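Long-range contact in putidaredoxin reductase (Pseudomonas putida, PDB 1Q1R), which probably uses its bound FAD to pass electrons from NADH to putidaredoxin, which supplies the cytochrome P450cam monooxygenase: residues V352-F364 against V374-S386. Numbering follows the deposited sequence.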
ATOM      1  N   VAL A 352      -6.759  19.546 -15.409  1.00 27.97           N
ATOM      2  CA  VAL A 352      -5.348  19.273 -15.595  1.00 27.85           C
ATOM      3  C   VAL A 352      -4.560  20.573 -15.608  1.00 27.84           C
ATOM      4  O   VAL A 352      -4.881  21.498 -16.352  1.00 27.84           O
ATOM      5  CB  VAL A 352      -5.097  18.524 -16.921  1.00 28.49           C
ATOM      6  CG1 VAL A 352      -3.607  18.244 -17.093  1.00 28.82           C
ATOM      7  CG2 VAL A 352      -5.906  17.234 -16.945  1.00 28.22           C
ATOM      8  N   ARG A 353      -3.536  20.639 -14.766  1.00 26.79           N
ATOM      9  CA  ARG A 353      -2.683  21.810 -14.682  1.00 26.69           C
ATOM     10  C   ARG A 353      -1.349  21.393 -15.289  1.00 27.48           C
ATOM     11  O   ARG A 353      -0.560  20.689 -14.659  1.00 28.04           O
ATOM     12  CB  ARG A 353      -2.507  22.228 -13.218  1.00 25.95           C
ATOM     13  CG  ARG A 353      -1.664  23.479 -13.021  1.00 25.54           C
ATOM     14  CD  ARG A 353      -1.433  23.742 -11.537  1.00 25.19           C
ATOM     15  NE  ARG A 353      -0.575  24.899 -11.317  1.00 25.54           N
ATOM     16  CZ  ARG A 353      -0.995  26.162 -11.327  1.00 26.00           C
ATOM     17  NH1 ARG A 353      -2.276  26.438 -11.543  1.00 23.02           N
ATOM     18  NH2 ARG A 353      -0.132  27.149 -11.130  1.00 24.32           N
ATOM     19  N   GLY A 354      -1.114  21.828 -16.521  1.00 27.44           N
ATOM     20  CA  GLY A 354       0.103  21.468 -17.227  1.00 28.37           C
ATOM     21  C   GLY A 354      -0.290  20.560 -18.377  1.00 28.85           C
ATOM     22  O   GLY A 354      -1.470  20.269 -18.552  1.00 29.83           O
ATOM     23  N   SER A 355       0.676  20.102 -19.162  1.00 30.20           N
ATOM     24  CA  SER A 355       0.367  19.237 -20.293  1.00 31.12           C
ATOM     25  C   SER A 355       0.561  17.752 -19.986  1.00 32.13           C
ATOM     26  O   SER A 355       1.554  17.360 -19.372  1.00 32.14           O
ATOM     27  CB  SER A 355       1.230  19.619 -21.498  1.00 31.73           C
ATOM     28  OG  SER A 355       0.997  18.734 -22.582  1.00 30.23           O
ATOM     29  N   LEU A 356      -0.401  16.942 -20.421  1.00 32.79           N
ATOM     30  CA  LEU A 356      -0.361  15.495 -20.224  1.00 34.73           C
ATOM     31  C   LEU A 356       0.600  14.837 -21.214  1.00 35.77           C
ATOM     32  O   LEU A 356       0.801  13.624 -21.179  1.00 35.02           O
ATOM     33  CB  LEU A 356      -1.760  14.895 -20.407  1.00 34.39           C
ATOM     34  CG  LEU A 356      -2.840  15.269 -19.391  1.00 34.70           C
ATOM     35  CD1 LEU A 356      -4.192  14.762 -19.872  1.00 33.85           C
ATOM     36  CD2 LEU A 356      -2.496  14.686 -18.031  1.00 33.49           C
ATOM     37  N   ALA A 357       1.189  15.644 -22.093  1.00 36.90           N
ATOM     38  CA  ALA A 357       2.131  15.138 -23.087  1.00 39.23           C
ATOM     39  C   ALA A 357       3.546  15.155 -22.527  1.00 40.67           C
ATOM     40  O   ALA A 357       4.513  14.895 -23.245  1.00 40.58           O
ATOM     41  CB  ALA A 357       2.063  15.983 -24.357  1.00 38.65           C
ATOM     42  N   GLN A 358       3.660  15.466 -21.241  1.00 41.80           N
ATOM     43  CA  GLN A 358       4.958  15.525 -20.581  1.00 43.14           C
ATOM     44  C   GLN A 358       4.789  15.128 -19.116  1.00 42.40           C
ATOM     45  O   GLN A 358       3.767  15.427 -18.503  1.00 42.60           O
ATOM     46  CB  GLN A 358       5.515  16.947 -20.685  1.00 45.68           C
ATOM     47  CG  GLN A 358       6.930  17.122 -20.166  1.00 50.39           C
ATOM     48  CD  GLN A 358       7.405  18.564 -20.263  1.00 53.16           C
ATOM     49  OE1 GLN A 358       8.535  18.886 -19.884  1.00 55.06           O
ATOM     50  NE2 GLN A 358       6.541  19.441 -20.772  1.00 54.35           N
ATOM     51  N   PRO A 359       5.778  14.425 -18.540  1.00 41.84           N
ATOM     52  CA  PRO A 359       5.665  14.024 -17.132  1.00 40.23           C
ATOM     53  C   PRO A 359       5.940  15.236 -16.254  1.00 38.13           C
ATOM     54  O   PRO A 359       6.982  15.327 -15.605  1.00 36.72           O
ATOM     55  CB  PRO A 359       6.745  12.950 -16.980  1.00 41.20           C
ATOM     56  CG  PRO A 359       6.951  12.448 -18.383  1.00 42.79           C
ATOM     57  CD  PRO A 359       6.898  13.724 -19.186  1.00 42.39           C
ATOM     58  N   ASP A 360       5.000  16.172 -16.254  1.00 36.16           N
ATOM     59  CA  ASP A 360       5.125  17.396 -15.481  1.00 34.95           C
ATOM     60  C   ASP A 360       3.772  18.085 -15.429  1.00 33.16           C
ATOM     61  O   ASP A 360       3.495  19.002 -16.201  1.00 33.46           O
ATOM     62  CB  ASP A 360       6.169  18.306 -16.134  1.00 36.12           C
ATOM     63  CG  ASP A 360       6.120  19.720 -15.608  1.00 37.38           C
ATOM     64  OD1 ASP A 360       5.972  19.902 -14.382  1.00 37.07           O
ATOM     65  OD2 ASP A 360       6.242  20.654 -16.429  1.00 40.15           O
ATOM     66  N   PHE A 361       2.927  17.634 -14.511  1.00 30.49           N
ATOM     67  CA  PHE A 361       1.596  18.199 -14.380  1.00 28.41           C
ATOM     68  C   PHE A 361       0.936  17.750 -13.093  1.00 27.74           C
ATOM     69  O   PHE A 361       1.457  16.896 -12.374  1.00 26.70           O
ATOM     70  CB  PHE A 361       0.733  17.766 -15.571  1.00 28.21           C
ATOM     71  CG  PHE A 361       0.600  16.268 -15.713  1.00 28.67           C
ATOM     72  CD1 PHE A 361      -0.267  15.549 -14.895  1.00 28.36           C
ATOM     73  CD2 PHE A 361       1.352  15.577 -16.656  1.00 28.05           C
ATOM     74  CE1 PHE A 361      -0.382  14.165 -15.015  1.00 29.48           C
ATOM     75  CE2 PHE A 361       1.245  14.194 -16.786  1.00 28.44           C
ATOM     76  CZ  PHE A 361       0.377  13.486 -15.964  1.00 28.75           C
ATOM     77  N   SER A 362      -0.216  18.345 -12.810  1.00 26.70           N
ATOM     78  CA  SER A 362      -1.002  18.006 -11.636  1.00 26.58           C
ATOM     79  C   SER A 362      -2.436  17.839 -12.116  1.00 26.71           C
ATOM     80  O   SER A 362      -2.898  18.587 -12.981  1.00 26.84           O
ATOM     81  CB  SER A 362      -0.927  19.116 -10.591  1.00 25.85           C
ATOM     82  OG  SER A 362       0.398  19.269 -10.112  1.00 27.66           O
ATOM     83  N   VAL A 363      -3.134  16.855 -11.567  1.00 25.36           N
ATOM     84  CA  VAL A 363      -4.513  16.607 -11.952  1.00 26.08           C
ATOM     85  C   VAL A 363      -5.390  16.755 -10.720  1.00 25.79           C
ATOM     86  O   VAL A 363      -5.224  16.031  -9.727  1.00 24.72           O
ATOM     87  CB  VAL A 363      -4.688  15.183 -12.543  1.00 26.22           C
ATOM     88  CG1 VAL A 363      -6.114  14.991 -13.041  1.00 26.73           C
ATOM     89  CG2 VAL A 363      -3.704  14.972 -13.686  1.00 26.54           C
ATOM     90  N   PHE A 364      -6.312  17.709 -10.780  1.00 25.00           N
ATOM     91  CA  PHE A 364      -7.211  17.959  -9.662  1.00 25.77           C
ATOM     92  C   PHE A 364      -8.540  17.243  -9.857  1.00 26.34           C
ATOM     93  O   PHE A 364      -9.181  17.382 -10.893  1.00 26.86           O
ATOM     94  CB  PHE A 364      -7.455  19.469  -9.500  1.00 25.48           C
ATOM     95  CG  PHE A 364      -6.211  20.256  -9.184  1.00 25.43           C
ATOM     96  CD1 PHE A 364      -5.320  20.614 -10.192  1.00 25.22           C
ATOM     97  CD2 PHE A 364      -5.914  20.610  -7.869  1.00 25.20           C
ATOM     98  CE1 PHE A 364      -4.149  21.309  -9.895  1.00 25.07           C
ATOM     99  CE2 PHE A 364      -4.745  21.304  -7.563  1.00 24.67           C
ATOM    100  CZ  PHE A 364      -3.860  21.652  -8.575  1.00 24.89           C
ATOM    101  N   VAL A 374      -5.555  15.102  -5.643  1.00 28.23           N
ATOM    102  CA  VAL A 374      -4.675  15.632  -6.669  1.00 27.83           C
ATOM    103  C   VAL A 374      -3.563  14.636  -6.935  1.00 28.35           C
ATOM    104  O   VAL A 374      -2.908  14.158  -6.006  1.00 28.63           O
ATOM    105  CB  VAL A 374      -4.029  16.969  -6.250  1.00 25.84           C
ATOM    106  CG1 VAL A 374      -3.195  17.519  -7.404  1.00 25.71           C
ATOM    107  CG2 VAL A 374      -5.104  17.972  -5.843  1.00 26.22           C
ATOM    108  N   ASP A 375      -3.375  14.297  -8.203  1.00 28.18           N
ATOM    109  CA  ASP A 375      -2.305  13.391  -8.589  1.00 28.88           C
ATOM    110  C   ASP A 375      -1.252  14.314  -9.199  1.00 28.41           C
ATOM    111  O   ASP A 375      -1.549  15.065 -10.131  1.00 29.49           O
ATOM    112  CB  ASP A 375      -2.786  12.383  -9.644  1.00 28.84           C
ATOM    113  CG  ASP A 375      -3.766  11.351  -9.083  1.00 31.10           C
ATOM    114  OD1 ASP A 375      -4.407  10.648  -9.896  1.00 32.97           O
ATOM    115  OD2 ASP A 375      -3.896  11.233  -7.846  1.00 30.83           O
ATOM    116  N   THR A 376      -0.038  14.289  -8.664  1.00 26.09           N
ATOM    117  CA  THR A 376       1.021  15.128  -9.205  1.00 25.50           C
ATOM    118  C   THR A 376       2.105  14.273  -9.838  1.00 25.71           C
ATOM    119  O   THR A 376       2.452  13.208  -9.324  1.00 25.59           O
ATOM    120  CB  THR A 376       1.653  16.024  -8.119  1.00 25.13           C
ATOM    121  OG1 THR A 376       2.286  15.209  -7.127  1.00 25.36           O
ATOM    122  CG2 THR A 376       0.584  16.884  -7.458  1.00 24.84           C
ATOM    123  N   VAL A 377       2.625  14.741 -10.967  1.00 26.16           N
ATOM    124  CA  VAL A 377       3.676  14.039 -11.693  1.00 26.44           C
ATOM    125  C   VAL A 377       4.877  14.969 -11.809  1.00 27.15           C
ATOM    126  O   VAL A 377       4.860  15.933 -12.579  1.00 26.84           O
ATOM    127  CB  VAL A 377       3.191  13.633 -13.098  1.00 26.69           C
ATOM    128  CG1 VAL A 377       4.339  13.048 -13.900  1.00 27.07           C
ATOM    129  CG2 VAL A 377       2.054  12.629 -12.974  1.00 25.78           C
ATOM    130  N   ASN A 378       5.918  14.667 -11.037  1.00 27.23           N
ATOM    131  CA  ASN A 378       7.133  15.474 -10.995  1.00 26.69           C
ATOM    132  C   ASN A 378       6.837  16.898 -10.532  1.00 27.06           C
ATOM    133  O   ASN A 378       7.442  17.853 -11.013  1.00 26.62           O
ATOM    134  CB  ASN A 378       7.836  15.508 -12.359  1.00 27.07           C
ATOM    135  CG  ASN A 378       8.577  14.211 -12.671  1.00 27.99           C
ATOM    136  OD1 ASN A 378       9.078  13.531 -11.768  1.00 27.01           O
ATOM    137  ND2 ASN A 378       8.667  13.876 -13.952  1.00 27.06           N
ATOM    138  N   ARG A 379       5.906  17.034  -9.594  1.00 26.95           N
ATOM    139  CA  ARG A 379       5.557  18.343  -9.047  1.00 27.01           C
ATOM    140  C   ARG A 379       5.435  18.281  -7.527  1.00 26.99           C
ATOM    141  O   ARG A 379       4.342  18.366  -6.965  1.00 26.09           O
ATOM    142  CB  ARG A 379       4.257  18.847  -9.673  1.00 27.26           C
ATOM    143  CG  ARG A 379       4.424  19.189 -11.139  1.00 27.48           C
ATOM    144  CD  ARG A 379       3.386  20.180 -11.603  1.00 27.68           C
ATOM    145  NE  ARG A 379       3.631  20.580 -12.982  1.00 27.73           N
ATOM    146  CZ  ARG A 379       2.928  21.501 -13.633  1.00 28.49           C
ATOM    147  NH1 ARG A 379       1.921  22.131 -13.033  1.00 25.88           N
ATOM    148  NH2 ARG A 379       3.234  21.786 -14.892  1.00 28.20           N
ATOM    149  N   PRO A 380       6.577  18.141  -6.841  1.00 27.45           N
ATOM    150  CA  PRO A 380       6.640  18.057  -5.381  1.00 27.21           C
ATOM    151  C   PRO A 380       6.061  19.261  -4.638  1.00 27.24           C
ATOM    152  O   PRO A 380       5.451  19.105  -3.582  1.00 26.52           O
ATOM    153  CB  PRO A 380       8.134  17.856  -5.116  1.00 27.64           C
ATOM    154  CG  PRO A 380       8.785  18.568  -6.259  1.00 27.77           C
ATOM    155  CD  PRO A 380       7.932  18.135  -7.426  1.00 27.71           C
ATOM    156  N   VAL A 381       6.247  20.459  -5.185  1.00 26.77           N
ATOM    157  CA  VAL A 381       5.726  21.649  -4.527  1.00 27.60           C
ATOM    158  C   VAL A 381       4.206  21.712  -4.619  1.00 26.76           C
ATOM    159  O   VAL A 381       3.528  21.937  -3.612  1.00 26.82           O
ATOM    160  CB  VAL A 381       6.330  22.939  -5.124  1.00 28.40           C
ATOM    161  CG1 VAL A 381       5.749  24.158  -4.415  1.00 28.78           C
ATOM    162  CG2 VAL A 381       7.848  22.916  -4.973  1.00 29.47           C
ATOM    163  N   GLU A 382       3.664  21.508  -5.816  1.00 25.56           N
ATOM    164  CA  GLU A 382       2.216  21.543  -5.961  1.00 26.11           C
ATOM    165  C   GLU A 382       1.598  20.396  -5.164  1.00 25.44           C
ATOM    166  O   GLU A 382       0.442  20.469  -4.750  1.00 25.01           O
ATOM    167  CB  GLU A 382       1.807  21.468  -7.438  1.00 26.30           C
ATOM    168  CG  GLU A 382       2.391  22.604  -8.286  1.00 26.32           C
ATOM    169  CD  GLU A 382       1.629  22.854  -9.581  1.00 27.10           C
ATOM    170  OE1 GLU A 382       1.094  21.888 -10.170  1.00 25.83           O
ATOM    171  OE2 GLU A 382       1.582  24.025 -10.020  1.00 27.53           O
ATOM    172  N   PHE A 383       2.369  19.335  -4.938  1.00 26.26           N
ATOM    173  CA  PHE A 383       1.860  18.216  -4.151  1.00 26.33           C
ATOM    174  C   PHE A 383       1.700  18.679  -2.700  1.00 26.37           C
ATOM    175  O   PHE A 383       0.641  18.524  -2.091  1.00 25.05           O
ATOM    176  CB  PHE A 383       2.821  17.025  -4.203  1.00 27.31           C
ATOM    177  CG  PHE A 383       2.424  15.900  -3.293  1.00 28.80           C
ATOM    178  CD1 PHE A 383       1.269  15.164  -3.541  1.00 28.26           C
ATOM    179  CD2 PHE A 383       3.175  15.610  -2.158  1.00 29.70           C
ATOM    180  CE1 PHE A 383       0.864  14.157  -2.669  1.00 29.22           C
ATOM    181  CE2 PHE A 383       2.779  14.605  -1.279  1.00 29.82           C
ATOM    182  CZ  PHE A 383       1.619  13.879  -1.536  1.00 29.40           C
ATOM    183  N   ASN A 384       2.762  19.252  -2.147  1.00 27.55           N
ATOM    184  CA  ASN A 384       2.711  19.740  -0.774  1.00 29.19           C
ATOM    185  C   ASN A 384       1.613  20.790  -0.625  1.00 29.65           C
ATOM    186  O   ASN A 384       0.867  20.790   0.353  1.00 29.58           O
ATOM    187  CB  ASN A 384       4.065  20.328  -0.376  1.00 31.79           C
ATOM    188  CG  ASN A 384       5.072  19.261   0.017  1.00 34.50           C
ATOM    189  OD1 ASN A 384       6.280  19.508   0.044  1.00 38.12           O
ATOM    190  ND2 ASN A 384       4.577  18.072   0.342  1.00 35.38           N
ATOM    191  N   GLN A 385       1.501  21.678  -1.605  1.00 29.58           N
ATOM    192  CA  GLN A 385       0.475  22.712  -1.552  1.00 30.27           C
ATOM    193  C   GLN A 385      -0.917  22.093  -1.633  1.00 29.41           C
ATOM    194  O   GLN A 385      -1.851  22.573  -0.993  1.00 29.69           O
ATOM    195  CB  GLN A 385       0.673  23.718  -2.692  1.00 31.15           C
ATOM    196  CG  GLN A 385       1.999  24.454  -2.616  1.00 32.78           C
ATOM    197  CD  GLN A 385       2.251  25.342  -3.819  1.00 34.57           C
ATOM    198  OE1 GLN A 385       2.158  24.896  -4.963  1.00 35.46           O
ATOM    199  NE2 GLN A 385       2.584  26.605  -3.566  1.00 34.05           N
ATOM    200  N   SER A 386      -1.049  21.022  -2.410  1.00 29.19           N
ATOM    201  CA  SER A 386      -2.337  20.354  -2.564  1.00 29.74           C
ATOM    202  C   SER A 386      -2.789  19.661  -1.281  1.00 29.67           C
ATOM    203  O   SER A 386      -3.988  19.548  -1.027  1.00 28.59           O
ATOM    204  CB  SER A 386      -2.285  19.345  -3.715  1.00 29.13           C
ATOM    205  OG  SER A 386      -2.106  20.005  -4.960  1.00 30.59           O
TER
HETATM  206  O   HOH W   1       1.994  26.452  -9.155  1.00 31.33           O
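Phe361 and Val363 pair with Val377 and Asp375 as antiparallel hydrogen-bonded pairs; the axes of segments 360-364 and 374-377 come within 4.6 Å, their directions 175° apart. Beyond the last backbone pair, the side-chain amide ND2 of Asn378 donates to Pro359 O at 2.8 Å. On the sheet face of Phe361, Val377 CB sits over the ring centre, 4.0 Å from the centroid, and Leu356 CD2 covers the opposite face. Phe196 of helix 191-204 meets this ring edge-to-face.

The other face carries Ser362 and Phe364, whose ring has Val374 CG1 over one side. Here the charged side chains gather. Arg379 lays its guanidinium over Phe361 CA. Its NE meets Asp360 OD1 at 2.8 Å, within the guanidinium plane but from above the carboxylate, and NH1 reaches Glu382 OE1 at 3.0 Å. The same OE1 takes the Ser362 hydroxyl on its anti lone pair. Glu382 OE2 receives Arg353 NE at 2.7 Å, and a water links OE2 to Arg353 NH2. Arg353 reaches it on a chain extended as far as NE, with CG anti to the backbone N (chi1 -178°). Glu404 forms a further salt bridge with Arg379 NH2. A leucine at Arg379 would probably leave Asp360 without its charged mate and Glu382 with one partner fewer.

The network ties the start of helix 380-391 to the hairpin of strands 360-367 and 370-377 and to the neighbouring edge strand 349-353, part of the antiparallel sheet of the C-terminal domain in this glutathione reductase fold.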